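Local coordinates for HPT domain (Escherichia coli, PDB 2A0B), which passes phosphoryl groups along the ArcB-to-ArcA phosphorelay, as the phosphotransfer domain of the sensor kinase behind anaerobic repression of the arc modulon, at residues A[25-28]-A[29-33]; A[81-84]-A[85-88]; A[105-108]-A[109-113]. All coordinates share one frame; numbering follows the deposited sequence.

Contact 1: residues A[25-28]-A[29-33]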
loop_
_atom_site.group_PDB
_atom_site.type_symbol
_atom_site.label_atom_id
_atom_site.label_comp_id
_atom_site.label_asym_id
_atom_site.label_seq_id
_atom_site.Cartn_x
_atom_site.Cartn_y
_atom_site.Cartn_z
ATOM N N GLY A 25 18.734 -3.536 8.995
ATOM C CA GLY A 25 18.449 -4.919 9.410
ATOM C C GLY A 25 16.939 -5.178 9.280
ATOM O O GLY A 25 16.137 -4.260 9.160
ATOM N N PRO A 26 16.561 -6.435 9.447
ATOM C CA PRO A 26 15.157 -6.825 9.294
ATOM C C PRO A 26 14.225 -6.397 10.379
ATOM O O PRO A 26 13.012 -6.275 10.093
ATOM C CB PRO A 26 15.253 -8.347 9.155
ATOM C CG PRO A 26 16.448 -8.691 10.015
ATOM C CD PRO A 26 17.449 -7.627 9.597
ATOM N N LYS A 27 14.605 -6.154 11.622
ATOM C CA LYS A 27 13.673 -5.813 12.673
ATOM C C LYS A 27 12.906 -4.533 12.424
ATOM O O LYS A 27 11.723 -4.450 12.802
ATOM C CB LYS A 27 14.329 -5.687 14.059
ATOM C CG LYS A 27 13.271 -5.756 15.149
ATOM C CD LYS A 27 13.747 -5.136 16.454
ATOM C CE LYS A 27 12.659 -5.321 17.520
ATOM N NZ LYS A 27 11.992 -4.036 17.854
ATOM N N LEU A 28 13.558 -3.489 11.901
ATOM C CA LEU A 28 12.797 -2.259 11.705
ATOM C C LEU A 28 11.759 -2.527 10.596
ATOM O O LEU A 28 10.672 -1.990 10.731
ATOM C CB LEU A 28 13.664 -1.031 11.429
ATOM C CG LEU A 28 12.917 0.305 11.569
ATOM C CD1 LEU A 28 12.651 0.596 13.044
ATOM C CD2 LEU A 28 13.663 1.462 10.913
ATOM N N ILE A 29 12.093 -3.311 9.600
ATOM C CA ILE A 29 11.149 -3.654 8.522
ATOM C C ILE A 29 9.984 -4.457 9.087
ATOM O O ILE A 29 8.814 -4.123 8.963
ATOM C CB ILE A 29 11.888 -4.396 7.401
ATOM C CG1 ILE A 29 12.948 -3.463 6.768
ATOM C CG2 ILE A 29 10.966 -4.890 6.294
ATOM C CD1 ILE A 29 14.107 -4.231 6.139
ATOM N N THR A 30 10.252 -5.508 9.859
ATOM C CA THR A 30 9.158 -6.312 10.407
ATOM C C THR A 30 8.325 -5.574 11.429
ATOM O O THR A 30 7.091 -5.738 11.497
ATOM C CB THR A 30 9.648 -7.684 10.917
ATOM O OG1 THR A 30 10.733 -7.497 11.811
ATOM C CG2 THR A 30 10.137 -8.587 9.797
ATOM N N ASP A 31 8.926 -4.701 12.273
ATOM C CA ASP A 31 8.126 -3.905 13.170
ATOM C C ASP A 31 7.213 -2.910 12.407
ATOM O O ASP A 31 6.120 -2.665 12.886
ATOM C CB ASP A 31 8.992 -3.048 14.122
ATOM C CG ASP A 31 9.713 -3.933 15.131
ATOM O OD1 ASP A 31 9.337 -5.100 15.299
ATOM O OD2 ASP A 31 10.674 -3.409 15.749
ATOM N N GLY A 32 7.750 -2.316 11.374
ATOM C CA GLY A 32 7.019 -1.332 10.547
ATOM C C GLY A 32 5.831 -2.100 9.884
ATOM O O GLY A 32 4.761 -1.535 9.871
ATOM N N LEU A 33 6.166 -3.277 9.381
ATOM C CA LEU A 33 5.091 -4.054 8.743
ATOM C C LEU A 33 4.003 -4.406 9.689
ATOM O O LEU A 33 2.790 -4.437 9.376
ATOM C CB LEU A 33 5.729 -5.283 8.095
ATOM C CG LEU A 33 4.800 -6.063 7.149
ATOM C CD1 LEU A 33 4.250 -5.142 6.063
ATOM C CD2 LEU A 33 5.596 -7.189 6.514
#
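Thr30 N, Asp31 N and Gly32 N each bond to the carbonyl four residues back, at Pro26, Lys27 and Leu28, and the first of these bonds, Thr30 N to Pro26 O at 2.9 Å, is nearly straight at 169°. On the outer face, Lys27 and Asp31 lie one turn apart and form a salt bridge, with NZ 2.6 Å from Asp31 OD2 on its syn lone pair. The lysine leaves the backbone with CG opposite its own N (chi1 -163°) and swings NZ in at a bent last torsion, while Lys27 CE passes 3.3 Å from Asp31 OD2. An asparagine in place of Asp31 would probably leave the Lys27 ammonium without its charged mate and less firmly held. On the inner side Ile29 sends CD1 to 3.6 Å from Gly25 O and packs its apolar branches on Tyr20, Leu21 and Val119. Proline suits the first turn, where its missing N-H costs no helix bond. At Gly25 a CB would jam against the preceding carbonyl oxygen. Together these features are typical of a helix N-terminus after a tight turn, here between helices 14-23 and 26-52 of the HPt four-helix bundle.

Contact 2: residues A[81-84]-A[85-88]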
loop_
_atom_site.group_PDB
_atom_site.type_symbol
_atom_site.label_atom_id
_atom_site.label_comp_id
_atom_site.label_asym_id
_atom_site.label_seq_id
_atom_site.Cartn_x
_atom_site.Cartn_y
_atom_site.Cartn_z
ATOM N N LEU A 81 -1.040 1.937 -6.277
ATOM C CA LEU A 81 -2.515 2.125 -6.199
ATOM C C LEU A 81 -2.951 3.362 -5.478
ATOM O O LEU A 81 -3.874 4.125 -5.675
ATOM C CB LEU A 81 -3.206 0.928 -5.487
ATOM C CG LEU A 81 -3.395 -0.308 -6.339
ATOM C CD1 LEU A 81 -3.996 -1.376 -5.441
ATOM C CD2 LEU A 81 -4.312 0.097 -7.489
ATOM N N GLY A 82 -2.176 3.677 -4.349
ATOM C CA GLY A 82 -2.528 4.861 -3.569
ATOM C C GLY A 82 -2.129 6.094 -4.417
ATOM O O GLY A 82 -2.932 7.023 -4.263
ATOM N N GLN A 83 -1.125 6.044 -5.205
ATOM C CA GLN A 83 -0.793 7.175 -6.090
ATOM C C GLN A 83 -1.955 7.421 -7.072
ATOM O O GLN A 83 -2.402 8.565 -7.208
ATOM C CB GLN A 83 0.507 6.907 -6.814
ATOM C CG GLN A 83 0.784 7.892 -7.940
ATOM C CD GLN A 83 1.076 9.276 -7.420
ATOM O OE1 GLN A 83 1.300 9.484 -6.232
ATOM N NE2 GLN A 83 1.061 10.286 -8.305
ATOM N N GLN A 84 -2.457 6.303 -7.655
ATOM C CA GLN A 84 -3.607 6.523 -8.581
ATOM C C GLN A 84 -4.804 7.060 -7.862
ATOM O O GLN A 84 -5.452 8.028 -8.341
ATOM C CB GLN A 84 -3.962 5.162 -9.235
ATOM C CG GLN A 84 -2.905 4.681 -10.189
ATOM C CD GLN A 84 -2.974 3.198 -10.523
ATOM O OE1 GLN A 84 -2.053 2.674 -11.133
ATOM N NE2 GLN A 84 -3.948 2.434 -10.073
ATOM N N ILE A 85 -5.213 6.587 -6.684
ATOM C CA ILE A 85 -6.312 7.034 -5.894
ATOM C C ILE A 85 -6.224 8.518 -5.529
ATOM O O ILE A 85 -7.181 9.266 -5.521
ATOM C CB ILE A 85 -6.522 6.173 -4.618
ATOM C CG1 ILE A 85 -6.954 4.754 -5.117
ATOM C CG2 ILE A 85 -7.557 6.710 -3.696
ATOM C CD1 ILE A 85 -6.876 3.648 -4.082
ATOM N N GLN A 86 -4.954 8.967 -5.254
ATOM C CA GLN A 86 -4.874 10.399 -4.924
ATOM C C GLN A 86 -4.663 11.232 -6.143
ATOM O O GLN A 86 -4.336 12.451 -5.971
ATOM C CB GLN A 86 -3.705 10.599 -3.882
ATOM C CG GLN A 86 -2.358 10.417 -4.462
ATOM C CD GLN A 86 -1.160 11.120 -3.791
ATOM O OE1 GLN A 86 -1.130 11.196 -2.586
ATOM N NE2 GLN A 86 -0.212 11.573 -4.571
ATOM N N SER A 87 -4.933 10.807 -7.389
ATOM C CA SER A 87 -4.648 11.591 -8.581
ATOM C C SER A 87 -5.924 11.880 -9.414
ATOM O O SER A 87 -5.993 11.287 -10.498
ATOM C CB SER A 87 -3.608 10.917 -9.439
ATOM O OG SER A 87 -2.353 10.824 -8.819
ATOM N N PRO A 88 -6.764 12.761 -8.967
ATOM C CA PRO A 88 -8.037 13.067 -9.660
ATOM C C PRO A 88 -7.775 13.796 -10.953
ATOM O O PRO A 88 -8.728 13.916 -11.757
ATOM C CB PRO A 88 -8.894 13.830 -8.689
ATOM C CG PRO A 88 -7.905 14.450 -7.736
ATOM C CD PRO A 88 -6.756 13.494 -7.672
HETATM O O HOH W 1 -0.547 9.781 -11.057
#
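Gln86 and Ser87 fold back on Gly82, Gln83 and Gln84 where helix 76-85 of the HPt bundle ends, beside the phosphorylation site, His64. Ile85 N and Gln86 N still bond four residues back, to Leu81 O and Gly82 O; then the turn tightens, and Ser87 N reaches three residues back, to Gln84 O at 3.0 Å.

Gln86 is the side chain to follow. Its CB lies 3.7 Å from Gly82 O. With CG set between the backbone N and carbonyl carbon (chi1 71°), that methylene rests over the helix end, 3.3 Å from Gln83 O and only slightly farther from Gly82 O. CD then runs past the amide of Gln83, the two amide planes 55° apart, and NE2 comes 3.1 Å from Gln83 OE1. The other branch, OE1, is hydrogen-bonded to ND1 of His64, a second-shell grip consistent with fixing the turn of that imidazole. Gln83 OE1 in its turn accepts from Lys67 NZ. Glutamine suits both places, since a neutral amide can reach from a helix end and offer a carbonyl oxygen to a nitrogen donor. Ser87, short enough to turn inward, closes the end: its OG donates to Gln83 O at 2.8 Å and accepts from a water that also takes an N-H of Gln83 NE2 at 3.2 Å.

Contact 3: residues A[105-108]-A[109-113]; sequences KEEW and RHDVE. With ZN (zinc ion), chain B.
A zinc site shared by helices 76-85 and 93-122 meets a kink in the latter here, where Glu107 and Trp108 face Asp111, Arg109 and Val112. Glu107 OE2 binds the zinc ion at 2.0 Å, and His77 and Glu103 of the same chain also bind it. The other oxygen, OE1, lies 2.8 Å from Asp111 OD1 with the carboxylate planes 73° apart. Two acceptors this near would repel if both were fully charged; the zinc probably draws charge from Glu107 and eases the pairing.

At the kink, Arg109 N and His110 N lack a bond to the turn before, and waters stand in. One water accepts the N-H of Arg109 at 3.0 Å and donates to Lys105 O; another likewise joins His110 N to Glu106 O, at 2.7 Å from that oxygen. Regular bonding is present again at Asp111 N, which reaches Glu107 O at 3.1 Å, and at Val112 N.

The first torsion of Trp108 (chi1 71°) brings its indole beside Arg109 N. Arg109 CG sits over the six-membered ring of Trp108, 3.4 Å from its centroid, a CH-pi contact that holds for one of two arginine conformers and is therefore tentative. Val112 CG2 meets the ring edge at Trp108 CE3, 4.0 Å away, and NE1 gives its hydrogen to a water. A broad ring suits this buried seam: Trp108 packs on Met40 and Pro41 of helix 26-52, whereas Glu107 and Asp111 turn to helix 76-85 at Leu78, and Asp111 also touches Leu11 of helix 7-11.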
loop_
_atom_site.group_PDB
_atom_site.type_symbol
_atom_site.label_atom_id
_atom_site.label_comp_id
_atom_site.label_asym_id
_atom_site.label_seq_id
_atom_site.Cartn_x
_atom_site.Cartn_y
_atom_site.Cartn_z
ATOM N N LYS A 105 -8.583 -3.293 -1.280
ATOM C CA LYS A 105 -9.268 -3.965 -0.210
ATOM C C LYS A 105 -9.009 -5.470 -0.311
ATOM O O LYS A 105 -8.773 -6.181 0.683
ATOM C CB LYS A 105 -10.762 -3.648 -0.284
ATOM C CG LYS A 105 -11.600 -4.477 0.703
ATOM C CD LYS A 105 -13.068 -4.079 0.527
ATOM C CE LYS A 105 -13.854 -4.336 1.806
ATOM N NZ LYS A 105 -15.333 -4.269 1.551
ATOM N N GLU A 106 -9.154 -5.982 -1.535
ATOM C CA GLU A 106 -9.036 -7.425 -1.726
ATOM C C GLU A 106 -7.623 -7.940 -1.604
ATOM O O GLU A 106 -7.464 -9.122 -1.245
ATOM C CB GLU A 106 -9.562 -7.884 -3.139
ATOM C CG GLU A 106 -11.079 -7.736 -3.224
ATOM C CD GLU A 106 -11.639 -8.132 -4.618
ATOM O OE1 GLU A 106 -10.990 -8.845 -5.368
ATOM O OE2 GLU A 106 -12.747 -7.627 -4.842
ATOM N N GLU A 107 -6.553 -7.189 -1.924
ATOM C CA GLU A 107 -5.240 -7.725 -1.985
ATOM C C GLU A 107 -4.239 -7.270 -0.815
ATOM O O GLU A 107 -3.234 -7.985 -0.903
ATOM C CB GLU A 107 -4.516 -7.332 -3.233
ATOM C CG GLU A 107 -4.068 -5.853 -3.235
ATOM C CD GLU A 107 -3.289 -5.620 -4.470
ATOM O OE1 GLU A 107 -2.228 -6.149 -4.797
ATOM O OE2 GLU A 107 -3.861 -4.827 -5.282
ATOM N N TRP A 108 -4.667 -6.321 -0.055
ATOM C CA TRP A 108 -3.462 -5.863 0.767
ATOM C C TRP A 108 -2.939 -6.918 1.747
ATOM O O TRP A 108 -1.685 -6.888 1.863
ATOM C CB TRP A 108 -3.865 -4.585 1.475
ATOM C CG TRP A 108 -4.830 -4.684 2.574
ATOM C CD1 TRP A 108 -6.192 -4.549 2.559
ATOM C CD2 TRP A 108 -4.550 -5.011 3.961
ATOM N NE1 TRP A 108 -6.775 -4.702 3.762
ATOM C CE2 TRP A 108 -5.712 -5.007 4.662
ATOM C CE3 TRP A 108 -3.275 -5.268 4.563
ATOM C CZ2 TRP A 108 -5.818 -5.276 6.039
ATOM C CZ3 TRP A 108 -3.381 -5.536 5.930
ATOM C CH2 TRP A 108 -4.584 -5.534 6.626
ATOM N N ARG A 109 -3.843 -7.742 2.272
ATOM C CA ARG A 109 -3.273 -8.769 3.200
ATOM C C ARG A 109 -2.348 -9.663 2.468
ATOM O O ARG A 109 -1.272 -10.166 2.935
ATOM C CB ARG A 109 -4.413 -9.412 3.972
ATOM C CG ARG A 109 -5.319 -8.537 4.803
ATOM C CD ARG A 109 -6.352 -9.297 5.619
ATOM N NE ARG A 109 -7.154 -8.497 6.537
ATOM C CZ ARG A 109 -8.257 -7.826 6.241
ATOM N NH1 ARG A 109 -8.701 -7.807 4.983
ATOM N NH2 ARG A 109 -8.883 -7.130 7.179
ATOM N N HIS A 110 -2.639 -10.091 1.188
ATOM C CA HIS A 110 -1.761 -10.896 0.405
ATOM C C HIS A 110 -0.398 -10.300 0.128
ATOM O O HIS A 110 0.650 -10.904 0.144
ATOM C CB HIS A 110 -2.491 -11.317 -0.932
ATOM C CG HIS A 110 -1.612 -11.911 -1.957
ATOM N ND1 HIS A 110 -1.193 -13.224 -1.905
ATOM C CD2 HIS A 110 -1.007 -11.464 -3.095
ATOM C CE1 HIS A 110 -0.407 -13.524 -2.902
ATOM N NE2 HIS A 110 -0.273 -12.469 -3.670
ATOM N N ASP A 111 -0.404 -8.965 -0.213
ATOM C CA ASP A 111 0.835 -8.262 -0.456
ATOM C C ASP A 111 1.663 -8.258 0.912
ATOM O O ASP A 111 2.853 -8.493 0.670
ATOM C CB ASP A 111 0.534 -6.801 -0.800
ATOM C CG ASP A 111 0.092 -6.507 -2.223
ATOM O OD1 ASP A 111 -0.809 -7.309 -2.649
ATOM O OD2 ASP A 111 0.544 -5.674 -3.006
ATOM N N VAL A 112 0.963 -8.126 1.979
ATOM C CA VAL A 112 1.802 -8.182 3.268
ATOM C C VAL A 112 2.385 -9.558 3.453
ATOM O O VAL A 112 3.565 -9.757 3.800
ATOM C CB VAL A 112 0.907 -7.798 4.410
ATOM C CG1 VAL A 112 1.446 -8.227 5.794
ATOM C CG2 VAL A 112 0.540 -6.299 4.406
ATOM N N GLU A 113 1.584 -10.647 3.122
ATOM C CA GLU A 113 2.190 -11.976 3.262
ATOM C C GLU A 113 3.346 -12.233 2.376
ATOM O O GLU A 113 4.322 -12.956 2.628
ATOM C CB GLU A 113 1.065 -13.037 2.925
ATOM C CG GLU A 113 0.004 -13.034 3.971
ATOM C CD GLU A 113 -1.267 -13.814 3.624
ATOM O OE1 GLU A 113 -1.439 -14.140 2.439
ATOM O OE2 GLU A 113 -2.047 -14.058 4.535
HETATM ZN ZN ZN B . -3.343 -4.907 -7.247
HETATM O O HOH W 2 -6.844 -7.986 1.977
HETATM O O HOH W 3 -5.604 -10.222 0.407
HETATM O O HOH W 4 -9.527 -4.625 4.447
#

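Overall arrangement
All three contacts are local turns of one helical bundle, but they differ in place and chemistry. Contact 1 is a surface contact at the start of helix 26-52, held by a charged pair outside and apolar packing inside. Contacts 2 and 3 are partly buried: contact 2 relies on amides and a hydroxyl at a helix end beside the phosphorylation site, contact 3 on a metal, waters and an aromatic ring within helix 93-122. Contacts 1 and 2 lie on opposite sides of the chain's centre, their centres 26 Å apart. Contact 3 touches both, through Leu33 CD1 and Val112 CG1 at 4.2 Å and through Leu81 CD1 and Glu107 OE2 at 3.5 Å.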